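Vibralactone Cyclase (Boreostereum vibrans, PDB 6KD0) probably catalyses the cyclization that forms the fused bicyclic beta-lactone of vibralactone, using an alpha/beta-hydrolase scaffold. Local coordinates at residues K325-E328 and E329-G333. Sequence-based numbering, arbitrary orientation.
Sequences KFQE and ETIEG
T330 meets the preceding turn of its helix, at F326 and Q327, with its backbone and its side chain. T330 CB sits 3.3 Å from Q327 O. From there OG1 lies beside the backbone N and anti to the carbonyl carbon (chi1 -64°), which turns the hydroxyl back along the helix to donate a hydrogen bond to F326 O, T330 OG1 to F326 O 2.9 Å. The same oxygen takes the helical bond from T330 N, and the two donors approach from opposite faces of the carbonyl plane, the hydroxyl more strongly bent, at a C=O...OG1 angle of 138°. T330 OG1 also lies 3.8 Å from F326 CD1, oblique to the ring. Helix 321-338 packs here on the central sheet of the alpha/beta-hydrolase fold, F326 and T330 both touching M276 of strand 273-278, while the side chains of Q327 and I331 both touch I121 of helix 115-125. A valine at T330 would probably cost F326 O its hydroxyl donor and remove the weak hydrogen bond between OG1 and Q207 NE2. I331 CG1 rests 3.4 Å from Q327 O. E329 CB lies 3.5 Å from K325 O, and its OE1 is hydrogen-bonded to T304 OG1.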
loop_
_atom_site.group_PDB
_atom_site.type_symbol
_atom_site.label_atom_id
_atom_site.label_comp_id
_atom_site.label_asym_id
_atom_site.label_seq_id
_atom_site.Cartn_x
_atom_site.Cartn_y
_atom_site.Cartn_z
ATOM N N LYS A 325 -13.608 7.935 -6.446
ATOM C CA LYS A 325 -14.124 6.585 -6.653
ATOM C C LYS A 325 -13.062 5.553 -6.302
ATOM O O LYS A 325 -13.369 4.507 -5.715
ATOM C CB LYS A 325 -14.603 6.415 -8.093
ATOM C CG LYS A 325 -15.340 5.111 -8.325
ATOM C CD LYS A 325 -16.009 5.071 -9.694
ATOM C CE LYS A 325 -16.553 3.675 -10.018
ATOM N NZ LYS A 325 -15.869 3.087 -11.213
ATOM N N PHE A 326 -11.807 5.841 -6.653
ATOM C CA PHE A 326 -10.697 4.977 -6.258
ATOM C C PHE A 326 -10.645 4.798 -4.739
ATOM O O PHE A 326 -10.487 3.679 -4.234
ATOM C CB PHE A 326 -9.378 5.556 -6.794
ATOM C CG PHE A 326 -8.196 4.602 -6.698
ATOM C CD1 PHE A 326 -7.526 4.408 -5.495
ATOM C CD2 PHE A 326 -7.755 3.915 -7.820
ATOM C CE1 PHE A 326 -6.431 3.520 -5.411
ATOM C CE2 PHE A 326 -6.667 3.039 -7.750
ATOM C CZ PHE A 326 -6.011 2.847 -6.547
ATOM N N GLN A 327 -10.784 5.889 -3.987
ATOM C CA GLN A 327 -10.757 5.731 -2.529
ATOM C C GLN A 327 -11.987 4.976 -2.027
ATOM O O GLN A 327 -11.881 4.138 -1.115
ATOM C CB GLN A 327 -10.626 7.074 -1.818
ATOM C CG GLN A 327 -10.445 6.926 -0.304
ATOM C CD GLN A 327 -9.148 6.212 0.086
ATOM O OE1 GLN A 327 -8.230 6.057 -0.726
ATOM N NE2 GLN A 327 -9.064 5.796 1.339
ATOM N N GLU A 328 -13.155 5.234 -2.630
ATOM C CA GLU A 328 -14.371 4.518 -2.247
ATOM C C GLU A 328 -14.237 3.024 -2.508
ATOM O O GLU A 328 -14.673 2.204 -1.695
ATOM C CB GLU A 328 -15.579 5.074 -3.003
ATOM C CG GLU A 328 -16.010 6.470 -2.567
ATOM C CD GLU A 328 -16.980 7.113 -3.562
ATOM O OE1 GLU A 328 -17.504 6.382 -4.436
ATOM O OE2 GLU A 328 -17.212 8.342 -3.475
ATOM N N GLU A 329 -13.633 2.653 -3.636
ATOM C CA GLU A 329 -13.437 1.241 -3.946
ATOM C C GLU A 329 -12.348 0.614 -3.077
ATOM O O GLU A 329 -12.419 -0.587 -2.777
ATOM C CB GLU A 329 -13.116 1.068 -5.425
ATOM C CG GLU A 329 -12.951 -0.401 -5.829
ATOM C CD GLU A 329 -13.273 -0.650 -7.292
ATOM O OE1 GLU A 329 -13.513 -1.829 -7.654
ATOM O OE2 GLU A 329 -13.271 0.330 -8.077
ATOM N N THR A 330 -11.345 1.398 -2.660
ATOM C CA THR A 330 -10.412 0.934 -1.633
ATOM C C THR A 330 -11.172 0.523 -0.381
ATOM O O THR A 330 -10.969 -0.572 0.172
ATOM C CB THR A 330 -9.399 2.039 -1.283
ATOM O OG1 THR A 330 -8.584 2.345 -2.423
ATOM C CG2 THR A 330 -8.499 1.599 -0.117
ATOM N N ILE A 331 -12.058 1.404 0.077
ATOM C CA ILE A 331 -12.816 1.144 1.296
ATOM C C ILE A 331 -13.762 -0.039 1.108
ATOM O O ILE A 331 -13.951 -0.846 2.028
ATOM C CB ILE A 331 -13.555 2.421 1.737
ATOM C CG1 ILE A 331 -12.533 3.485 2.160
ATOM C CG2 ILE A 331 -14.521 2.107 2.858
ATOM C CD1 ILE A 331 -13.150 4.848 2.425
ATOM N N GLU A 332 -14.337 -0.182 -0.092
ATOM C CA GLU A 332 -15.202 -1.327 -0.398
ATOM C C GLU A 332 -14.417 -2.635 -0.403
ATOM O O GLU A 332 -14.931 -3.677 0.022
ATOM C CB GLU A 332 -15.889 -1.140 -1.752
ATOM C CG GLU A 332 -17.162 -0.307 -1.738
ATOM C CD GLU A 332 -17.672 -0.013 -3.149
ATOM O OE1 GLU A 332 -18.549 0.876 -3.295
ATOM O OE2 GLU A 332 -17.198 -0.675 -4.111
ATOM N N GLY A 333 -13.184 -2.611 -0.908
ATOM C CA GLY A 333 -12.352 -3.805 -0.852
ATOM C C GLY A 333 -11.990 -4.177 0.574
ATOM O O GLY A 333 -12.005 -5.353 0.953
#